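Long-range contacts in uncharacterized protein (Desulfovibrio piger ATCC 29098, PDB 4Z48), which is of unknown function but belongs to the LolA-like family, whose relatives include outer membrane lipoprotein-sorting proteins, and may therefore handle lipidated or other hydrophobic partners: residues A[116-121]-A[219-224]; A[148-153]-A[165-170]; A[191-196]-A[210-215]. One frame throughout, in Å; residues are numbered along the deposited sequence.

Interaction 1: residues A[116-121]-A[219-224]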
loop_
_atom_site.group_PDB
_atom_site.type_symbol
_atom_site.label_atom_id
_atom_site.label_comp_id
_atom_site.label_asym_id
_atom_site.label_seq_id
_atom_site.Cartn_x
_atom_site.Cartn_y
_atom_site.Cartn_z
ATOM N N ARG A 116 14.393 -1.731 -3.897
ATOM C CA ARG A 116 14.793 -3.017 -4.465
ATOM C C ARG A 116 13.879 -4.161 -3.988
ATOM O O ARG A 116 14.217 -5.333 -4.199
ATOM C CB ARG A 116 16.270 -3.336 -4.176
ATOM C CG ARG A 116 17.179 -2.233 -4.735
ATOM C CD ARG A 116 18.605 -2.369 -4.279
ATOM N NE ARG A 116 19.239 -3.569 -4.794
ATOM C CZ ARG A 116 20.513 -3.872 -4.562
ATOM N NH1 ARG A 116 21.274 -3.062 -3.832
ATOM N NH2 ARG A 116 21.040 -4.976 -5.065
ATOM N N SER A 117 12.723 -3.823 -3.361
ATOM C CA SER A 117 11.744 -4.805 -2.888
ATOM C C SER A 117 10.792 -5.239 -4.007
ATOM O O SER A 117 10.871 -4.760 -5.148
ATOM C CB SER A 117 10.937 -4.274 -1.701
ATOM O OG SER A 117 9.921 -3.379 -2.130
ATOM N N ASP A 118 9.863 -6.151 -3.647
ATOM C CA ASP A 118 8.832 -6.648 -4.557
ATOM C C ASP A 118 7.642 -5.704 -4.596
ATOM O O ASP A 118 6.743 -5.893 -5.410
ATOM C CB ASP A 118 8.452 -8.069 -4.197
ATOM C CG ASP A 118 9.629 -8.970 -4.532
ATOM O OD1 ASP A 118 9.815 -9.256 -5.699
ATOM O OD2 ASP A 118 10.460 -9.244 -3.625
ATOM N N LEU A 119 7.704 -4.614 -3.831
ATOM C CA LEU A 119 6.704 -3.537 -3.900
ATOM C C LEU A 119 7.167 -2.500 -4.931
ATOM O O LEU A 119 8.376 -2.242 -5.007
ATOM C CB LEU A 119 6.603 -2.852 -2.524
ATOM C CG LEU A 119 5.819 -3.502 -1.396
ATOM C CD1 LEU A 119 6.510 -4.758 -0.870
ATOM C CD2 LEU A 119 5.761 -2.552 -0.220
ATOM N N SER A 120 6.239 -1.893 -5.694
ATOM C CA SER A 120 6.532 -0.796 -6.603
ATOM C C SER A 120 6.290 0.507 -5.873
ATOM O O SER A 120 5.629 0.484 -4.843
ATOM C CB SER A 120 5.645 -0.879 -7.837
ATOM O OG SER A 120 5.960 -2.003 -8.641
ATOM N N ASN A 121 6.773 1.649 -6.411
ATOM C CA ASN A 121 6.517 2.957 -5.788
ATOM C C ASN A 121 4.998 3.248 -5.694
ATOM O O ASN A 121 4.529 3.801 -4.694
ATOM C CB ASN A 121 7.220 4.078 -6.568
ATOM C CG ASN A 121 8.713 3.991 -6.497
ATOM O OD1 ASN A 121 9.271 3.609 -5.477
ATOM N ND2 ASN A 121 9.385 4.313 -7.593
ATOM N N SER A 219 11.648 -13.516 -6.847
ATOM C CA SER A 219 11.895 -12.857 -5.574
ATOM C C SER A 219 10.637 -12.748 -4.731
ATOM O O SER A 219 9.516 -12.708 -5.273
ATOM C CB SER A 219 12.474 -11.465 -5.793
ATOM O OG SER A 219 11.711 -10.702 -6.709
ATOM N N PHE A 220 10.826 -12.628 -3.410
ATOM C CA PHE A 220 9.707 -12.374 -2.503
ATOM C C PHE A 220 10.160 -11.437 -1.376
ATOM O O PHE A 220 11.326 -11.472 -0.962
ATOM C CB PHE A 220 9.100 -13.667 -1.948
ATOM C CG PHE A 220 10.017 -14.492 -1.079
ATOM C CD1 PHE A 220 10.880 -15.425 -1.642
ATOM C CD2 PHE A 220 9.983 -14.372 0.306
ATOM C CE1 PHE A 220 11.720 -16.207 -0.837
ATOM C CE2 PHE A 220 10.819 -15.152 1.115
ATOM C CZ PHE A 220 11.683 -16.070 0.543
ATOM N N THR A 221 9.238 -10.577 -0.918
ATOM C CA THR A 221 9.487 -9.624 0.161
ATOM C C THR A 221 8.576 -9.942 1.338
ATOM O O THR A 221 7.374 -10.125 1.144
ATOM C CB THR A 221 9.317 -8.169 -0.376
ATOM O OG1 THR A 221 10.308 -7.942 -1.402
ATOM C CG2 THR A 221 9.480 -7.118 0.712
ATOM N N VAL A 222 9.125 -9.969 2.561
ATOM C CA VAL A 222 8.286 -10.172 3.752
ATOM C C VAL A 222 8.397 -8.906 4.613
ATOM O O VAL A 222 9.496 -8.504 4.944
ATOM C CB VAL A 222 8.644 -11.464 4.526
ATOM C CG1 VAL A 222 7.772 -11.624 5.777
ATOM C CG2 VAL A 222 8.520 -12.695 3.628
ATOM N N ILE A 223 7.262 -8.284 4.969
ATOM C CA ILE A 223 7.301 -7.083 5.805
ATOM C C ILE A 223 6.562 -7.347 7.113
ATOM O O ILE A 223 5.388 -7.754 7.092
ATOM C CB ILE A 223 6.691 -5.828 5.090
ATOM C CG1 ILE A 223 7.217 -5.651 3.638
ATOM C CG2 ILE A 223 6.976 -4.567 5.944
ATOM C CD1 ILE A 223 6.329 -4.706 2.828
ATOM N N ASP A 224 7.228 -7.014 8.231
ATOM C CA ASP A 224 6.695 -7.152 9.574
ATOM C C ASP A 224 6.549 -5.811 10.198
ATOM O O ASP A 224 7.556 -5.122 10.393
ATOM C CB ASP A 224 7.593 -8.024 10.448
ATOM C CG ASP A 224 7.556 -9.499 10.168
ATOM O OD1 ASP A 224 6.591 -10.143 10.598
ATOM O OD2 ASP A 224 8.606 -10.045 9.722
#
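D118, in an irregular loop, comes down on T221 of the strand 219-224 with their CA atoms 5.6 Å apart, and the loop's backbone does not pair with the strand in β fashion. The D118 carboxylate instead lies along the strand and takes one hydroxyl on each oxygen. S219 OG donates to the syn lone pair of D118 OD1 at 2.6 Å, while T221 OG1 donates to D118 OD2, also at 2.6 Å, from the anti side and 17° out of the carboxylate plane. T221 can do this because OG1 stands beside its own backbone N (chi1 -63°), which leaves CG2 to pack near S117 CB. The two bonds should fix the rotation of the carboxylate, and R214 adds a salt bridge to OD1, probably stabilising the buried negative charge. Farther along, L119 and I223 meet tip to tip, CD1 to CD1 at 3.7 Å. The loop's own bend is secured by S117 OG, which accepts from L119 N at 3.1 Å and is also bonded to the F114 carbonyl. This ST turn lies where the connection between strands 101-104 and 133-143 packs on buried S219, T221 and I223, in what is probably the LolA-like antiparallel β fold.

Interaction 2: residues A[148-153]-A[165-170]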
loop_
_atom_site.group_PDB
_atom_site.type_symbol
_atom_site.label_atom_id
_atom_site.label_comp_id
_atom_site.label_asym_id
_atom_site.label_seq_id
_atom_site.Cartn_x
_atom_site.Cartn_y
_atom_site.Cartn_z
ATOM N N CYS A 148 -14.133 -15.597 2.730
ATOM C CA CYS A 148 -13.780 -14.380 2.010
ATOM C C CYS A 148 -14.768 -14.034 0.925
ATOM O O CYS A 148 -15.332 -14.925 0.322
ATOM C CB CYS A 148 -12.393 -14.516 1.373
ATOM S SG CYS A 148 -11.018 -14.654 2.535
ATOM N N TYR A 149 -14.840 -12.753 0.578
ATOM C CA TYR A 149 -15.459 -12.251 -0.658
ATOM C C TYR A 149 -14.340 -12.279 -1.718
ATOM O O TYR A 149 -13.186 -12.003 -1.363
ATOM C CB TYR A 149 -15.919 -10.797 -0.496
ATOM C CG TYR A 149 -16.967 -10.509 0.536
ATOM C CD1 TYR A 149 -18.302 -10.806 0.297
ATOM C CD2 TYR A 149 -16.650 -9.812 1.703
ATOM C CE1 TYR A 149 -19.292 -10.481 1.218
ATOM C CE2 TYR A 149 -17.634 -9.497 2.643
ATOM C CZ TYR A 149 -18.957 -9.817 2.383
ATOM O OH TYR A 149 -19.955 -9.513 3.285
ATOM N N ILE A 150 -14.660 -12.594 -2.972
ATOM C CA ILE A 150 -13.747 -12.512 -4.102
ATOM C C ILE A 150 -14.141 -11.209 -4.819
ATOM O O ILE A 150 -15.250 -11.106 -5.354
ATOM C CB ILE A 150 -13.738 -13.756 -5.040
ATOM C CG1 ILE A 150 -13.552 -15.093 -4.252
ATOM C CG2 ILE A 150 -12.647 -13.577 -6.145
ATOM C CD1 ILE A 150 -14.148 -16.311 -4.968
ATOM N N LEU A 151 -13.252 -10.199 -4.775
ATOM C CA LEU A 151 -13.521 -8.885 -5.353
ATOM C C LEU A 151 -12.492 -8.536 -6.384
ATOM O O LEU A 151 -11.307 -8.380 -6.038
ATOM C CB LEU A 151 -13.510 -7.786 -4.244
ATOM C CG LEU A 151 -13.889 -6.357 -4.712
ATOM C CD1 LEU A 151 -15.314 -6.320 -5.288
ATOM C CD2 LEU A 151 -13.791 -5.366 -3.563
ATOM N N GLU A 152 -12.918 -8.420 -7.639
ATOM C CA GLU A 152 -12.029 -8.002 -8.711
ATOM C C GLU A 152 -12.149 -6.513 -8.874
ATOM O O GLU A 152 -13.270 -5.982 -8.821
ATOM C CB GLU A 152 -12.367 -8.694 -10.044
ATOM C CG GLU A 152 -12.102 -10.191 -10.074
ATOM C CD GLU A 152 -12.081 -10.835 -11.452
ATOM O OE1 GLU A 152 -12.067 -10.101 -12.470
ATOM O OE2 GLU A 152 -12.041 -12.085 -11.510
ATOM N N ARG A 153 -11.026 -5.834 -9.078
ATOM C CA ARG A 153 -11.053 -4.402 -9.353
ATOM C C ARG A 153 -10.149 -4.118 -10.548
ATOM O O ARG A 153 -9.086 -4.705 -10.661
ATOM C CB ARG A 153 -10.728 -3.546 -8.116
ATOM C CG ARG A 153 -9.287 -3.405 -7.724
ATOM C CD ARG A 153 -9.157 -2.450 -6.569
ATOM N NE ARG A 153 -7.761 -2.340 -6.164
ATOM C CZ ARG A 153 -7.339 -1.693 -5.085
ATOM N NH1 ARG A 153 -8.210 -1.111 -4.268
ATOM N NH2 ARG A 153 -6.048 -1.650 -4.796
ATOM N N ARG A 165 -5.572 -5.462 -13.756
ATOM C CA ARG A 165 -6.642 -5.922 -12.872
ATOM C C ARG A 165 -6.046 -6.599 -11.644
ATOM O O ARG A 165 -4.912 -7.096 -11.668
ATOM C CB ARG A 165 -7.612 -6.856 -13.633
ATOM C CG ARG A 165 -7.448 -8.357 -13.427
ATOM C CD ARG A 165 -8.233 -9.149 -14.448
ATOM N NE ARG A 165 -7.464 -10.327 -14.840
ATOM C CZ ARG A 165 -7.605 -11.520 -14.283
ATOM N NH1 ARG A 165 -8.518 -11.714 -13.340
ATOM N NH2 ARG A 165 -6.845 -12.535 -14.677
ATOM N N GLN A 166 -6.795 -6.543 -10.554
ATOM C CA GLN A 166 -6.442 -7.111 -9.277
ATOM C C GLN A 166 -7.588 -7.936 -8.721
ATOM O O GLN A 166 -8.721 -7.451 -8.652
ATOM C CB GLN A 166 -6.057 -6.019 -8.266
ATOM C CG GLN A 166 -4.835 -5.187 -8.734
ATOM C CD GLN A 166 -4.594 -4.005 -7.843
ATOM O OE1 GLN A 166 -5.377 -3.709 -6.930
ATOM N NE2 GLN A 166 -3.469 -3.341 -8.053
ATOM N N VAL A 167 -7.293 -9.182 -8.346
ATOM C CA VAL A 167 -8.255 -10.098 -7.720
ATOM C C VAL A 167 -7.946 -10.075 -6.244
ATOM O O VAL A 167 -6.791 -10.282 -5.840
ATOM C CB VAL A 167 -8.255 -11.533 -8.309
ATOM C CG1 VAL A 167 -9.311 -12.404 -7.628
ATOM C CG2 VAL A 167 -8.487 -11.492 -9.811
ATOM N N GLN A 168 -8.947 -9.731 -5.438
ATOM C CA GLN A 168 -8.749 -9.627 -3.993
ATOM C C GLN A 168 -9.639 -10.586 -3.211
ATOM O O GLN A 168 -10.835 -10.659 -3.479
ATOM C CB GLN A 168 -9.058 -8.195 -3.524
ATOM C CG GLN A 168 -8.457 -7.125 -4.391
ATOM C CD GLN A 168 -9.011 -5.770 -4.094
ATOM O OE1 GLN A 168 -8.270 -4.875 -3.694
ATOM N NE2 GLN A 168 -10.301 -5.570 -4.356
ATOM N N TRP A 169 -9.051 -11.331 -2.260
ATOM C CA TRP A 169 -9.799 -12.179 -1.328
ATOM C C TRP A 169 -9.936 -11.357 -0.068
ATOM O O TRP A 169 -8.935 -11.103 0.593
ATOM C CB TRP A 169 -9.071 -13.516 -1.093
ATOM C CG TRP A 169 -9.234 -14.472 -2.230
ATOM C CD1 TRP A 169 -10.138 -15.494 -2.319
ATOM C CD2 TRP A 169 -8.521 -14.455 -3.470
ATOM N NE1 TRP A 169 -9.998 -16.143 -3.526
ATOM C CE2 TRP A 169 -9.031 -15.511 -4.262
ATOM C CE3 TRP A 169 -7.492 -13.648 -3.996
ATOM C CZ2 TRP A 169 -8.525 -15.806 -5.531
ATOM C CZ3 TRP A 169 -6.996 -13.937 -5.261
ATOM C CH2 TRP A 169 -7.504 -15.004 -6.014
ATOM N N VAL A 170 -11.174 -10.934 0.277
ATOM C CA VAL A 170 -11.440 -10.029 1.402
ATOM C C VAL A 170 -12.149 -10.760 2.550
ATOM O O VAL A 170 -13.207 -11.342 2.348
ATOM C CB VAL A 170 -12.270 -8.805 0.907
ATOM C CG1 VAL A 170 -12.577 -7.834 2.051
ATOM C CG2 VAL A 170 -11.565 -8.083 -0.252
HETATM O O HOH W 1 -9.523 -14.264 -12.465
#
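The R153 guanidinium has Q168 OE1 over one face, 3.5 Å above the plane, and Q166 OE1 at its edge. The edge contact is a side-on grip: R153 NE and NH2 both donate to Q166 OE1, at 2.9 and 3.0 Å, with the guanidinium and amide planes 37° apart. R153 NH1 turns instead to the L127 carbonyl, and Q168 OE1 accepts from R177. Q168 NE2 makes a weak bond to L151 O while lying alongside the leucine's CD2. On the opposite face of the hairpin, the W169 ring has C148 CB at its edge and I150 CG1 obliquely near NE1, at 3.8 Å; that NE1 donates to E141. I150 CG2 also packs beside V167 CG1. At the edge of the R165 guanidinium sits E152 OE2, a long salt bridge of 4.0 Å to NH1; a water accepts from NH1 at 2.9 Å and gives E152 OE2 a weak bond. E152 OE2 also accepts from Q138 NE2. Reciprocal backbone bonds pair Y149, L151 and R153 with V170, Q168 and Q166. Helix 8-20 packs on the face carrying L151 and V170, while I150, E152, V167 and W169 lie on the other, in an antiparallel β-hairpin of a LolA-like fold.

Interaction 3: residues A[191-196]-A[210-215]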
loop_
_atom_site.group_PDB
_atom_site.type_symbol
_atom_site.label_atom_id
_atom_site.label_comp_id
_atom_site.label_asym_id
_atom_site.label_seq_id
_atom_site.Cartn_x
_atom_site.Cartn_y
_atom_site.Cartn_z
ATOM N N LYS A 191 2.207 -10.078 -9.585
ATOM C CA LYS A 191 2.464 -10.086 -8.147
ATOM C C LYS A 191 1.426 -10.876 -7.408
ATOM O O LYS A 191 0.223 -10.834 -7.748
ATOM C CB LYS A 191 2.524 -8.663 -7.533
ATOM C CG LYS A 191 3.422 -7.685 -8.153
ATOM C CD LYS A 191 3.685 -6.558 -7.208
ATOM C CE LYS A 191 4.547 -5.611 -7.956
ATOM N NZ LYS A 191 4.873 -4.431 -7.154
ATOM N N LYS A 192 1.879 -11.580 -6.364
ATOM C CA LYS A 192 1.011 -12.318 -5.432
ATOM C C LYS A 192 1.222 -11.702 -4.043
ATOM O O LYS A 192 2.355 -11.631 -3.579
ATOM C CB LYS A 192 1.300 -13.845 -5.418
ATOM C CG LYS A 192 0.995 -14.588 -6.707
ATOM C CD LYS A 192 0.831 -16.087 -6.419
ATOM C CE LYS A 192 1.781 -16.973 -7.204
ATOM N NZ LYS A 192 1.419 -18.427 -7.116
ATOM N N LEU A 193 0.148 -11.211 -3.423
ATOM C CA LEU A 193 0.200 -10.594 -2.099
ATOM C C LEU A 193 -0.507 -11.465 -1.092
ATOM O O LEU A 193 -1.566 -12.021 -1.394
ATOM C CB LEU A 193 -0.418 -9.200 -2.100
ATOM C CG LEU A 193 0.287 -8.083 -2.890
ATOM C CD1 LEU A 193 0.115 -8.271 -4.401
ATOM C CD2 LEU A 193 -0.314 -6.730 -2.517
ATOM N N PHE A 194 0.112 -11.608 0.088
ATOM C CA PHE A 194 -0.413 -12.357 1.220
ATOM C C PHE A 194 -0.411 -11.443 2.401
ATOM O O PHE A 194 0.645 -10.973 2.818
ATOM C CB PHE A 194 0.423 -13.621 1.501
ATOM C CG PHE A 194 0.535 -14.577 0.336
ATOM C CD1 PHE A 194 1.540 -14.422 -0.619
ATOM C CD2 PHE A 194 -0.381 -15.613 0.173
ATOM C CE1 PHE A 194 1.653 -15.308 -1.687
ATOM C CE2 PHE A 194 -0.267 -16.500 -0.902
ATOM C CZ PHE A 194 0.749 -16.335 -1.829
ATOM N N PHE A 195 -1.589 -11.160 2.930
ATOM C CA PHE A 195 -1.776 -10.311 4.091
ATOM C C PHE A 195 -1.871 -11.342 5.237
ATOM O O PHE A 195 -2.948 -11.768 5.631
ATOM C CB PHE A 195 -3.017 -9.406 3.843
ATOM C CG PHE A 195 -2.963 -8.550 2.585
ATOM C CD1 PHE A 195 -3.318 -9.080 1.338
ATOM C CD2 PHE A 195 -2.637 -7.198 2.655
ATOM C CE1 PHE A 195 -3.277 -8.292 0.167
ATOM C CE2 PHE A 195 -2.620 -6.403 1.489
ATOM C CZ PHE A 195 -2.911 -6.964 0.248
ATOM N N SER A 196 -0.702 -11.848 5.647
ATOM C CA SER A 196 -0.495 -12.997 6.520
ATOM C C SER A 196 -0.779 -12.769 8.017
ATOM O O SER A 196 -0.746 -13.737 8.800
ATOM C CB SER A 196 0.916 -13.545 6.340
ATOM O OG SER A 196 1.912 -12.531 6.472
HETATM N N MSE A 210 2.978 -8.902 5.794
HETATM C CA MSE A 210 2.728 -9.131 4.382
HETATM C C MSE A 210 3.841 -9.898 3.708
HETATM O O MSE A 210 5.017 -9.672 3.998
HETATM C CB MSE A 210 2.617 -7.785 3.685
HETATM C CG MSE A 210 1.259 -7.148 3.702
HETATM SE SE MSE A 210 1.445 -5.774 2.356
HETATM C CE MSE A 210 0.892 -6.819 0.846
ATOM N N ARG A 211 3.479 -10.766 2.769
ATOM C CA ARG A 211 4.447 -11.415 1.883
ATOM C C ARG A 211 4.065 -10.973 0.452
ATOM O O ARG A 211 2.891 -11.053 0.069
ATOM C CB ARG A 211 4.480 -12.948 2.088
ATOM C CG ARG A 211 5.455 -13.648 1.148
ATOM C CD ARG A 211 5.303 -15.129 1.318
ATOM N NE ARG A 211 6.084 -15.861 0.337
ATOM C CZ ARG A 211 7.216 -16.509 0.591
ATOM N NH1 ARG A 211 7.723 -16.523 1.820
ATOM N NH2 ARG A 211 7.850 -17.149 -0.380
ATOM N N VAL A 212 5.026 -10.399 -0.309
ATOM C CA VAL A 212 4.764 -9.952 -1.672
ATOM C C VAL A 212 5.728 -10.697 -2.581
ATOM O O VAL A 212 6.939 -10.599 -2.395
ATOM C CB VAL A 212 4.900 -8.409 -1.818
ATOM C CG1 VAL A 212 4.587 -7.964 -3.243
ATOM C CG2 VAL A 212 4.015 -7.675 -0.800
ATOM N N GLU A 213 5.199 -11.455 -3.538
ATOM C CA GLU A 213 5.962 -12.288 -4.445
ATOM C C GLU A 213 5.865 -11.788 -5.877
ATOM O O GLU A 213 4.801 -11.387 -6.337
ATOM C CB GLU A 213 5.450 -13.749 -4.397
ATOM C CG GLU A 213 5.529 -14.473 -3.059
ATOM C CD GLU A 213 4.843 -15.836 -3.027
ATOM O OE1 GLU A 213 4.283 -16.259 -4.065
ATOM O OE2 GLU A 213 4.906 -16.507 -1.973
ATOM N N ARG A 214 6.994 -11.765 -6.560
ATOM C CA ARG A 214 7.046 -11.454 -7.994
ATOM C C ARG A 214 7.515 -12.736 -8.646
ATOM O O ARG A 214 8.715 -13.022 -8.619
ATOM C CB ARG A 214 7.939 -10.231 -8.310
ATOM C CG ARG A 214 7.199 -8.915 -7.980
ATOM C CD ARG A 214 7.931 -7.713 -8.503
ATOM N NE ARG A 214 9.300 -7.669 -7.997
ATOM C CZ ARG A 214 10.278 -6.905 -8.486
ATOM N NH1 ARG A 214 10.066 -6.139 -9.553
ATOM N NH2 ARG A 214 11.480 -6.921 -7.926
ATOM N N PRO A 215 6.563 -13.589 -9.102
ATOM C CA PRO A 215 6.955 -14.886 -9.691
ATOM C C PRO A 215 7.895 -14.748 -10.906
ATOM O O PRO A 215 8.765 -15.599 -11.103
ATOM C CB PRO A 215 5.614 -15.529 -10.086
ATOM C CG PRO A 215 4.618 -14.377 -10.175
ATOM C CD PRO A 215 5.087 -13.410 -9.111
#
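With chi3 at 90°, the M210 side chain, a selenomethionine, bends at its end and brings CE back over the F195 ring. F195 has CG beside its own backbone N (chi1 -57°), which sets the ring alongside M210. The methyl lies 4.0 Å from the F195 ring centroid, a CH-pi contact over the face, while SE sits obliquely to the same ring in a Met-aromatic contact. M210 CE sits in the corner between two side chains, touching L193 CD2 and F195 CE2 each at 3.6 Å. L193 continues the apolar row to V212, its CG 4.3 Å from V212 CG2.

The face bearing K192, F194, R211 and E213 mixes charged side chains with one aromatic ring. E213 crosses the F194 ring obliquely, OE2 coming within 3.5 Å of CE1, with ring and carboxylate planes 54° apart. The same OE2 accepts from R211 NE at 2.7 Å on its anti lone pair, a salt bridge along one strand that steadies the carboxylate beside the phenyl ring. K192 NZ stays 4.7 Å from E213 OE1, a distance at which some attraction is possible without contact. At the hairpin's open end, the aliphatic parts of K191 and R214 run side by side, CG to CG at 4.0 Å; their charged ends, K191 NZ and R214 NE 5.5 Å apart, are each met by an acid, D123 for K191 and D118 for R214, which probably offsets the like charges.

Reciprocal backbone bonds join K192 to E213 and F194 to R211, with L193 and V212 as the non-hydrogen-bonded pair between them. This hairpin of strands 189-201 and 204-214 is flanked by strands 177-184 and 219-230, and the loop carrying D118 and L119 packs on V212.

In the fold
Interactions 1 and 3 form one continuous patch, their centres about 8 Å apart. Strand 219-224 pairs directly with 210-215, through probable hydrogen bonds from T221 N to V212 O (2.7 Å) and I223 N to M210 O (2.8 Å). The loop 116-121 reaches both strands of interaction 3: K191 NZ bonds to D118 O and S120 OG, and R214 makes a salt bridge to D118. Separately, F220 meets R211 in a cation-pi contact. Interaction 2 lies farther along the succession of antiparallel strands, its centre about 14 Å from interaction 3 and 21 Å from interaction 1, touching neither; strand 177-184 bridges the gap between the hairpins. Along the chain, 116-121 and 219-224 enclose both hairpins.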